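Local coordinates for putative uncharacterized protein (Bacteroides thetaiotaomicron, PDB 2RB5) that probably acts as a magnesium-dependent phosphatase of the haloacid dehalogenase superfamily, and is captured here with magnesium and a tungstate group bound, at residues Lys3-Asp8 against Glu205-Gly210; Ile41-Pro46 against Tyr65-Gly70; Gly185-Lys190 against Asp215-Arg220. All blocks are in the same frame, centred on the assembly; numbering follows the deposited sequence.

Contact 1: Lys3-Asp8 against Glu205-Gly210; sequences KALFFD and ETMSFG. With MG (magnesium ion), chain B; WO6 (trioxido(oxo)tungsten), chain C.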
loop_
_atom_site.group_PDB
_atom_site.type_symbol
_atom_site.label_atom_id
_atom_site.label_comp_id
_atom_site.label_asym_id
_atom_site.label_seq_id
_atom_site.Cartn_x
_atom_site.Cartn_y
_atom_site.Cartn_z
ATOM N N LYS A 3 -1.956 -12.785 16.321
ATOM C CA LYS A 3 -2.911 -13.513 15.513
ATOM C C LYS A 3 -2.978 -13.038 14.059
ATOM O O LYS A 3 -3.440 -13.812 13.215
ATOM C CB LYS A 3 -4.318 -13.442 16.122
ATOM C CG LYS A 3 -4.422 -14.200 17.440
ATOM C CD LYS A 3 -5.823 -14.311 17.989
ATOM C CE LYS A 3 -6.013 -15.433 18.997
ATOM N NZ LYS A 3 -7.389 -15.617 19.561
ATOM N N ALA A 4 -2.594 -11.825 13.761
ATOM C CA ALA A 4 -2.750 -11.237 12.445
ATOM C C ALA A 4 -1.467 -10.526 12.053
ATOM O O ALA A 4 -0.947 -9.707 12.823
ATOM C CB ALA A 4 -3.866 -10.230 12.419
ATOM N N LEU A 5 -0.992 -10.838 10.844
ATOM C CA LEU A 5 0.199 -10.249 10.246
ATOM C C LEU A 5 -0.237 -9.376 9.086
ATOM O O LEU A 5 -1.012 -9.820 8.235
ATOM C CB LEU A 5 1.139 -11.319 9.713
ATOM C CG LEU A 5 1.515 -12.425 10.695
ATOM C CD1 LEU A 5 2.420 -13.432 10.014
ATOM C CD2 LEU A 5 2.172 -11.899 11.947
ATOM N N PHE A 6 0.280 -8.149 9.014
ATOM C CA PHE A 6 -0.039 -7.212 7.948
ATOM C C PHE A 6 1.219 -6.835 7.202
ATOM O O PHE A 6 2.127 -6.222 7.805
ATOM C CB PHE A 6 -0.678 -5.923 8.525
ATOM C CG PHE A 6 -2.020 -6.224 9.155
ATOM C CD1 PHE A 6 -2.139 -6.540 10.503
ATOM C CD2 PHE A 6 -3.166 -6.236 8.371
ATOM C CE1 PHE A 6 -3.387 -6.850 11.039
ATOM C CE2 PHE A 6 -4.397 -6.538 8.906
ATOM C CZ PHE A 6 -4.510 -6.844 10.256
ATOM N N PHE A 7 1.288 -7.176 5.936
ATOM C CA PHE A 7 2.482 -6.965 5.134
ATOM C C PHE A 7 2.249 -5.954 4.024
ATOM O O PHE A 7 1.426 -6.169 3.139
ATOM C CB PHE A 7 2.925 -8.253 4.446
ATOM C CG PHE A 7 3.376 -9.337 5.386
ATOM C CD1 PHE A 7 2.518 -10.367 5.759
ATOM C CD2 PHE A 7 4.667 -9.356 5.893
ATOM C CE1 PHE A 7 2.933 -11.356 6.627
ATOM C CE2 PHE A 7 5.074 -10.347 6.756
ATOM C CZ PHE A 7 4.214 -11.346 7.132
ATOM N N ASP A 8 3.056 -4.880 4.029
ATOM C CA ASP A 8 3.252 -4.106 2.804
ATOM C C ASP A 8 3.834 -5.036 1.719
ATOM O O ASP A 8 4.471 -6.048 2.022
ATOM C CB ASP A 8 4.183 -2.957 3.128
ATOM C CG ASP A 8 4.559 -2.121 1.929
ATOM O OD1 ASP A 8 5.769 -1.962 1.678
ATOM O OD2 ASP A 8 3.596 -1.643 1.269
ATOM N N GLU A 205 -3.205 -8.011 19.263
ATOM C CA GLU A 205 -2.825 -9.269 18.632
ATOM C C GLU A 205 -2.319 -9.087 17.209
ATOM O O GLU A 205 -2.284 -10.017 16.417
ATOM C CB GLU A 205 -4.002 -10.257 18.652
ATOM C CG GLU A 205 -4.543 -10.575 20.038
ATOM C CD GLU A 205 -5.867 -11.285 20.102
ATOM O OE1 GLU A 205 -6.803 -11.029 19.275
ATOM O OE2 GLU A 205 -5.996 -12.151 21.035
ATOM N N THR A 206 -1.928 -7.862 16.833
ATOM C CA THR A 206 -1.510 -7.561 15.460
ATOM C C THR A 206 -0.012 -7.265 15.368
ATOM O O THR A 206 0.616 -6.765 16.287
ATOM C CB THR A 206 -2.290 -6.353 14.924
ATOM O OG1 THR A 206 -1.990 -5.170 15.692
ATOM C CG2 THR A 206 -3.784 -6.587 14.890
ATOM N N MET A 207 0.527 -7.535 14.184
ATOM C CA MET A 207 1.891 -7.240 13.827
ATOM C C MET A 207 1.904 -6.721 12.392
ATOM O O MET A 207 1.284 -7.344 11.536
ATOM C CB MET A 207 2.789 -8.478 13.976
ATOM C CG MET A 207 4.258 -8.263 13.673
ATOM S SD MET A 207 5.261 -9.733 13.918
ATOM C CE MET A 207 5.232 -9.809 15.709
ATOM N N SER A 208 2.617 -5.628 12.147
ATOM C CA SER A 208 2.733 -5.053 10.800
ATOM C C SER A 208 4.186 -5.000 10.374
ATOM O O SER A 208 5.110 -4.970 11.219
ATOM C CB SER A 208 2.063 -3.693 10.747
ATOM O OG SER A 208 2.752 -2.813 11.629
ATOM N N PHE A 209 4.386 -4.966 9.071
ATOM C CA PHE A 209 5.690 -4.981 8.421
ATOM C C PHE A 209 5.699 -3.980 7.276
ATOM O O PHE A 209 4.805 -4.027 6.421
ATOM C CB PHE A 209 6.012 -6.362 7.822
ATOM C CG PHE A 209 5.995 -7.507 8.799
ATOM C CD1 PHE A 209 4.778 -8.058 9.237
ATOM C CD2 PHE A 209 7.168 -8.042 9.263
ATOM C CE1 PHE A 209 4.789 -9.129 10.085
ATOM C CE2 PHE A 209 7.155 -9.165 10.114
ATOM C CZ PHE A 209 5.956 -9.711 10.538
ATOM N N GLY A 210 6.671 -3.088 7.248
ATOM C CA GLY A 210 6.729 -2.102 6.186
ATOM C C GLY A 210 8.086 -1.479 6.021
ATOM O O GLY A 210 8.975 -1.606 6.864
HETATM MG MG MG B . 6.665 -0.452 0.578
HETATM W W WO6 C . 3.339 -0.816 -0.848
HETATM O O1 WO6 C . 3.005 -0.296 -2.558
HETATM O O2 WO6 C . 5.039 -0.490 -0.721
HETATM O O3 WO6 C . 2.855 -2.400 -1.133
HETATM O O4 WO6 C . 2.247 0.298 -0.222
HETATM O O HOH W 1 -7.834 -14.003 21.693
HETATM O O HOH W 2 5.678 1.008 1.727
HETATM O O HOH W 3 7.816 0.894 -0.475
#

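Contact 2: Ile41-Pro46 against Tyr65-Gly70; sequences IATGRP and YITMNG. With WO6 (trioxido(oxo)tungsten), chain C.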
loop_
_atom_site.group_PDB
_atom_site.type_symbol
_atom_site.label_atom_id
_atom_site.label_comp_id
_atom_site.label_asym_id
_atom_site.label_seq_id
_atom_site.Cartn_x
_atom_site.Cartn_y
_atom_site.Cartn_z
ATOM N N ILE A 41 -2.387 -8.651 3.269
ATOM C CA ILE A 41 -1.665 -7.652 2.479
ATOM C C ILE A 41 -2.180 -6.275 2.865
ATOM O O ILE A 41 -3.388 -6.089 3.031
ATOM C CB ILE A 41 -1.887 -7.958 0.984
ATOM C CG1 ILE A 41 -1.338 -9.347 0.637
ATOM C CG2 ILE A 41 -1.367 -6.846 0.108
ATOM C CD1 ILE A 41 0.145 -9.515 0.866
ATOM N N ALA A 42 -1.266 -5.301 2.983
ATOM C CA ALA A 42 -1.615 -3.920 3.274
ATOM C C ALA A 42 -0.809 -3.043 2.354
ATOM O O ALA A 42 0.376 -2.762 2.647
ATOM C CB ALA A 42 -1.409 -3.623 4.749
ATOM N N THR A 43 -1.412 -2.596 1.261
ATOM C CA THR A 43 -0.691 -1.963 0.179
ATOM C C THR A 43 -1.379 -0.697 -0.315
ATOM O O THR A 43 -2.595 -0.543 -0.253
ATOM C CB THR A 43 -0.541 -2.989 -0.997
ATOM O OG1 THR A 43 0.248 -2.417 -2.048
ATOM C CG2 THR A 43 -1.847 -3.410 -1.609
ATOM N N GLY A 44 -0.554 0.240 -0.812
ATOM C CA GLY A 44 -1.026 1.349 -1.558
ATOM C C GLY A 44 -1.493 0.983 -2.955
ATOM O O GLY A 44 -2.208 1.767 -3.575
ATOM N N ARG A 45 -1.084 -0.145 -3.490
ATOM C CA ARG A 45 -1.528 -0.546 -4.797
ATOM C C ARG A 45 -3.038 -0.811 -4.790
ATOM O O ARG A 45 -3.534 -1.457 -3.863
ATOM C CB ARG A 45 -0.832 -1.825 -5.268
ATOM C CG ARG A 45 0.656 -1.661 -5.535
ATOM C CD ARG A 45 1.262 -2.972 -6.014
ATOM N NE ARG A 45 2.672 -2.877 -6.312
ATOM C CZ ARG A 45 3.229 -3.092 -7.487
ATOM N NH1 ARG A 45 2.533 -3.391 -8.553
ATOM N NH2 ARG A 45 4.549 -3.011 -7.589
ATOM N N PRO A 46 -3.739 -0.443 -5.844
ATOM C CA PRO A 46 -5.049 -1.022 -6.098
ATOM C C PRO A 46 -4.927 -2.456 -6.569
ATOM O O PRO A 46 -3.913 -2.847 -7.148
ATOM C CB PRO A 46 -5.659 -0.139 -7.190
ATOM C CG PRO A 46 -4.529 0.504 -7.812
ATOM C CD PRO A 46 -3.394 0.604 -6.833
ATOM N N TYR A 65 -7.125 -8.613 2.089
ATOM C CA TYR A 65 -6.422 -7.519 1.472
ATOM C C TYR A 65 -6.905 -6.156 1.946
ATOM O O TYR A 65 -8.117 -5.852 1.968
ATOM C CB TYR A 65 -6.605 -7.537 -0.044
ATOM C CG TYR A 65 -5.922 -8.665 -0.763
ATOM C CD1 TYR A 65 -6.491 -9.936 -0.798
ATOM C CD2 TYR A 65 -4.752 -8.495 -1.450
ATOM C CE1 TYR A 65 -5.896 -11.003 -1.466
ATOM C CE2 TYR A 65 -4.121 -9.532 -2.138
ATOM C CZ TYR A 65 -4.719 -10.786 -2.127
ATOM O OH TYR A 65 -4.083 -11.784 -2.825
ATOM N N ILE A 66 -5.930 -5.331 2.269
ATOM C CA ILE A 66 -6.060 -3.875 2.448
ATOM C C ILE A 66 -5.367 -3.284 1.249
ATOM O O ILE A 66 -4.165 -3.446 1.072
ATOM C CB ILE A 66 -5.413 -3.435 3.748
ATOM C CG1 ILE A 66 -6.125 -3.995 4.982
ATOM C CG2 ILE A 66 -5.255 -1.950 3.813
ATOM C CD1 ILE A 66 -5.224 -4.062 6.185
ATOM N N THR A 67 -6.131 -2.610 0.372
ATOM C CA THR A 67 -5.601 -2.028 -0.847
ATOM C C THR A 67 -5.901 -0.545 -0.847
ATOM O O THR A 67 -6.687 -0.039 -0.044
ATOM C CB THR A 67 -6.126 -2.714 -2.137
ATOM O OG1 THR A 67 -7.483 -2.345 -2.359
ATOM C CG2 THR A 67 -5.966 -4.217 -2.077
ATOM N N MET A 68 -5.246 0.182 -1.766
ATOM C CA MET A 68 -5.444 1.642 -1.837
ATOM C C MET A 68 -5.300 2.277 -0.466
ATOM O O MET A 68 -6.095 3.132 -0.062
ATOM C CB MET A 68 -6.737 2.031 -2.525
ATOM C CG MET A 68 -6.757 1.545 -3.954
ATOM S SD MET A 68 -8.044 2.320 -4.958
ATOM C CE MET A 68 -9.096 0.964 -5.370
ATOM N N ASN A 69 -4.266 1.852 0.299
ATOM C CA ASN A 69 -3.947 2.500 1.573
ATOM C C ASN A 69 -5.097 2.448 2.574
ATOM O O ASN A 69 -5.200 3.317 3.441
ATOM C CB ASN A 69 -3.461 3.927 1.370
ATOM C CG ASN A 69 -2.142 3.958 0.662
ATOM O OD1 ASN A 69 -1.116 3.574 1.228
ATOM N ND2 ASN A 69 -2.176 4.336 -0.642
ATOM N N GLY A 70 -5.942 1.388 2.503
ATOM C CA GLY A 70 -7.062 1.277 3.401
ATOM C C GLY A 70 -8.397 1.695 2.835
ATOM O O GLY A 70 -9.428 1.431 3.446
HETATM W W WO6 C . 3.339 -0.816 -0.848
HETATM O O1 WO6 C . 3.005 -0.296 -2.558
HETATM O O2 WO6 C . 5.039 -0.490 -0.721
HETATM O O3 WO6 C . 2.855 -2.400 -1.133
HETATM O O4 WO6 C . 2.247 0.298 -0.222
#

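Contact 3: Gly185-Lys190 against Asp215-Arg220; sequences GDTKQK and DISMLR. With WO6 (trioxido(oxo)tungsten), chain C.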
loop_
_atom_site.group_PDB
_atom_site.type_symbol
_atom_site.label_atom_id
_atom_site.label_comp_id
_atom_site.label_asym_id
_atom_site.label_seq_id
_atom_site.Cartn_x
_atom_site.Cartn_y
_atom_site.Cartn_z
ATOM N N GLY A 185 -9.012 9.816 6.818
ATOM C CA GLY A 185 -8.798 8.708 7.701
ATOM C C GLY A 185 -8.375 7.433 7.040
ATOM O O GLY A 185 -8.029 6.479 7.754
ATOM N N ASP A 186 -8.383 7.370 5.715
ATOM C CA ASP A 186 -8.073 6.127 5.007
ATOM C C ASP A 186 -6.583 5.951 4.812
ATOM O O ASP A 186 -5.954 6.480 3.893
ATOM C CB ASP A 186 -8.846 6.069 3.715
ATOM C CG ASP A 186 -10.316 6.002 3.981
ATOM O OD1 ASP A 186 -10.740 5.366 4.978
ATOM O OD2 ASP A 186 -11.066 6.597 3.176
ATOM N N THR A 187 -5.966 5.278 5.778
ATOM C CA THR A 187 -4.585 4.858 5.800
ATOM C C THR A 187 -4.550 3.359 6.125
ATOM O O THR A 187 -5.583 2.774 6.445
ATOM C CB THR A 187 -3.719 5.592 6.847
ATOM O OG1 THR A 187 -4.105 5.116 8.118
ATOM C CG2 THR A 187 -3.994 7.097 6.766
ATOM N N LYS A 188 -3.384 2.776 6.082
ATOM C CA LYS A 188 -3.337 1.323 6.386
ATOM C C LYS A 188 -3.785 1.037 7.806
ATOM O O LYS A 188 -4.232 -0.080 8.069
ATOM C CB LYS A 188 -1.950 0.774 6.114
ATOM C CG LYS A 188 -1.562 0.810 4.633
ATOM C CD LYS A 188 -0.170 0.286 4.381
ATOM C CE LYS A 188 0.250 0.546 2.967
ATOM N NZ LYS A 188 1.533 -0.129 2.619
ATOM N N GLN A 189 -3.709 1.984 8.729
ATOM C CA GLN A 189 -4.266 1.823 10.089
ATOM C C GLN A 189 -5.769 1.528 10.025
ATOM O O GLN A 189 -6.252 0.643 10.762
ATOM C CB GLN A 189 -3.973 3.065 10.909
ATOM C CG GLN A 189 -4.839 3.318 12.155
ATOM C CD GLN A 189 -4.378 4.509 12.928
ATOM O OE1 GLN A 189 -3.335 5.095 12.611
ATOM N NE2 GLN A 189 -5.108 4.844 13.984
ATOM N N LYS A 190 -6.517 2.277 9.205
ATOM C CA LYS A 190 -7.941 2.010 8.994
ATOM C C LYS A 190 -8.156 0.598 8.465
ATOM O O LYS A 190 -9.061 -0.112 8.867
ATOM C CB LYS A 190 -8.528 3.065 8.028
ATOM C CG LYS A 190 -9.924 2.803 7.548
ATOM C CD LYS A 190 -10.966 2.761 8.637
ATOM C CE LYS A 190 -12.372 2.907 8.045
ATOM N NZ LYS A 190 -13.452 2.736 9.066
ATOM N N ASP A 215 3.583 3.344 5.459
ATOM C CA ASP A 215 3.470 2.301 6.465
ATOM C C ASP A 215 3.548 2.858 7.888
ATOM O O ASP A 215 3.300 2.113 8.831
ATOM C CB ASP A 215 4.585 1.265 6.288
ATOM C CG ASP A 215 4.483 0.591 4.931
ATOM O OD1 ASP A 215 3.340 0.239 4.555
ATOM O OD2 ASP A 215 5.560 0.422 4.302
ATOM N N ILE A 216 3.948 4.114 8.055
ATOM C CA ILE A 216 4.190 4.610 9.402
ATOM C C ILE A 216 2.961 4.499 10.290
ATOM O O ILE A 216 3.062 4.089 11.426
ATOM C CB ILE A 216 4.771 6.045 9.322
ATOM C CG1 ILE A 216 6.233 6.001 8.871
ATOM C CG2 ILE A 216 4.593 6.756 10.673
ATOM C CD1 ILE A 216 6.877 7.322 8.570
ATOM N N SER A 217 1.774 4.831 9.749
ATOM C CA SER A 217 0.591 4.770 10.652
ATOM C C SER A 217 0.355 3.323 11.077
ATOM O O SER A 217 -0.040 3.124 12.225
ATOM C CB SER A 217 -0.632 5.435 10.092
ATOM O OG SER A 217 -1.074 4.803 8.907
ATOM N N MET A 218 0.519 2.328 10.208
ATOM C CA MET A 218 0.262 0.966 10.627
ATOM C C MET A 218 1.397 0.415 11.479
ATOM O O MET A 218 1.163 -0.525 12.287
ATOM C CB MET A 218 -0.074 0.021 9.481
ATOM C CG MET A 218 1.048 -0.377 8.563
ATOM S SD MET A 218 0.536 -1.831 7.596
ATOM C CE MET A 218 2.028 -2.185 6.691
ATOM N N LEU A 219 2.638 0.887 11.325
ATOM C CA LEU A 219 3.746 0.483 12.189
ATOM C C LEU A 219 3.482 0.951 13.617
ATOM O O LEU A 219 3.768 0.235 14.566
ATOM C CB LEU A 219 5.084 1.021 11.655
ATOM C CG LEU A 219 5.549 0.342 10.383
ATOM C CD1 LEU A 219 6.698 1.140 9.760
ATOM C CD2 LEU A 219 5.946 -1.088 10.621
ATOM N N ARG A 220 2.937 2.168 13.766
ATOM C CA ARG A 220 2.572 2.687 15.067
ATOM C C ARG A 220 1.354 2.013 15.660
ATOM O O ARG A 220 1.238 1.760 16.854
ATOM C CB ARG A 220 2.224 4.173 14.975
ATOM C CG ARG A 220 3.450 5.011 14.663
ATOM C CD ARG A 220 3.048 6.483 14.761
ATOM N NE ARG A 220 4.153 7.357 14.476
ATOM C CZ ARG A 220 4.204 8.497 13.842
ATOM N NH1 ARG A 220 3.104 9.044 13.364
ATOM N NH2 ARG A 220 5.367 9.124 13.695
HETATM W W WO6 C . 3.339 -0.816 -0.848
HETATM O O1 WO6 C . 3.005 -0.296 -2.558
HETATM O O2 WO6 C . 5.039 -0.490 -0.721
HETATM O O3 WO6 C . 2.855 -2.400 -1.133
HETATM O O4 WO6 C . 2.247 0.298 -0.222
HETATM O O HOH W 4 -1.045 5.184 13.800
#

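Contact 1: Lys3-Asp8 against Glu205-Gly210
Phe7 and Phe209 lie flat against each other on neighbouring parallel strands at the centre of the Rossmann-like sheet of the HAD fold. Their rings form an offset stack, centroids 4.4 Å apart and planes 18° from parallel. Phe7 CE2 sits 3.4 Å from Phe209 CD1, above one face of that ring and displaced toward its rim, while Phe6 O lies in the ring plane at the edge. Leu5 CD2 meets Met207 CB on the same face of the sheet, where Ile251 and Met255 of helix 250-258 cover the strands. With Phe209 cut back to an alanine, the Phe7 ring would probably lose its stacking partner and a gap would open beside Leu5 and Ile251. On the other face Phe6 CE1 touches Thr206 CG2, beneath helix 188-199. The strands are joined by a regular parallel ladder, including Phe6 N to Met207 O at 2.8 Å. At its start Glu205 O accepts from both Lys3 N and Ala4 N, and a water bridges Lys3 NZ to Glu205 OE2, while Glu205 OE1 is hydrogen-bonded to Lys202 N.

The ladder ends at Asp8, whose N donates to Phe209 O and whose side chain reaches from the strand end into the active site. Its CB packs 3.5 Å from Phe209 O and also meets Gly210 CA. CG then stands anti to the backbone N (chi1 176°), which carries the carboxylate forward to the bound groups. OD1 binds magnesium, whose shell also takes in Asp10 O and Asp211 OD1, and accepts a hydrogen bond from Thr12. The position matches the first aspartate of the HAD DxDx(T/V) motif. Asp8 OD2 is bound to tungsten, 2.3 Å from W.

Contact 2: Ile41-Pro46 against Tyr65-Gly70
Tyr65 runs alongside Ile41 where strands 38-42 and 64-67, the two strands of a beta-alpha-beta unit in the HAD core sheet, lie parallel. Tyr65 CD2 comes 3.8 Å from Ile41 CB, with CE2 near CG1; the ring also meets Phe74, and its hydroxyl bonds to Gln57. Ile66 comes next and ties the backbones together in both directions: its N donates to Ile41 O at 2.8 Å, and its O accepts from Thr43 N at 2.9 Å. Its side chain turns to the opposite face of the sheet, where CD1 packs on Ala42 CB beneath Ile195 of helix 188-199.

Beyond Thr67 the strand gives way to a turn, closed by a bond from Gly70 N to Thr67 O. Thr67 CB approaches Arg45 O, and Met68 N donates to that same oxygen in a straight bond (171° at the hydrogen), although the donor stands above the carbonyl plane. Met68 CG rests 3.8 Å from Pro46 CB, and Val107 covers both residues. Asn69 N donates to Thr43 O, while its amide swings over to Gly44, ND2 packing 3.3 Å from Gly44 CA. Gln149 and Asp180 take the ND2 hydrogens, and Asn69 OD1 accepts from Asn214 ND2, which also bonds to the tungstate and so places Asn69 in the second shell.

These bonds probably help hold the loop after strand 38-42 in the shape that meets the tungstate, consistent with the second conserved motif of HAD phosphatases. Thr43 OG1 stands anti to its own N (chi1 -176°). From there it accepts from Arg45 N, closing an ST turn. Thr43 OG1 also donates to WO6 O3 of the tungstate at 2.8 Å. Gly44 N adds a nearly linear bond to WO6 O4, 2.9 Å away.

Contact 3: Gly185-Lys190 against Asp215-Arg220
A buried salt bridge between Lys188 and Asp215, backed by a small polar and apolar seam, joins the start of helix 188-199 to the region where helix 216-221 begins, at the catalytic end of the HAD core sheet. Lys188 is extended beyond CG and lays its aliphatic chain across Met218: CB and CD of Lys188 are each 3.9 Å from Met218 SD. Its NZ is thereby delivered to Asp215 OD1 at 2.7 Å, nearly in line with the carboxylate C-O bond. The same Lys188 NZ donates to WO6 O4 of the tungstate at 3.0 Å, and to Ala42 O. This is consistent with the conserved lysine of HAD phosphatases. The other oxygen of Asp215, OD2, is met by the backbone N atoms of Asp211 and Gly212, so the carboxylate is held at both oxygens. Asp215 belongs to the magnesium site, but here its side chain stands about 4 Å from the ion, beyond direct coordination.

Farther from the ligand, Thr187 is the N-cap of its helix. Its OG1 accepts a weak capping bond from Gln189 N, and Thr187 OG1 shares a 3.1 Å hydrogen bond with Ser217 OG. Both hydroxyls sit between N and C of their own backbones (chi1 72° and 63°), which turns them toward each other. At the outer edge one water donates to Gln189 OE1 at 2.6 Å and to Ser217 O at 2.8 Å.

How the contacts relate
All three contacts converge on the tungstate, and their centres lie about 11 to 13 Å apart. Contacts 1 and 2 belong to one sheet: strands 4-7 and 38-42 are neighbours in it, joined by Ala42 N and Phe7 O at 2.8 Å, while Phe6 CD2 packs 3.7 Å from Ile66 CD1. Contact 3 sits at the C-terminal ends of the strands. Its Lys188 NZ comes within 2.9 Å of Asp8 OD2 of contact 1. Ser208 OG and Met218 O, 2.9 Å apart, fasten strand 206-210 to helix 216-221. Together contact 1 supplies one magnesium ligand, and contacts 2 and 3 some of the donors around the tungstate.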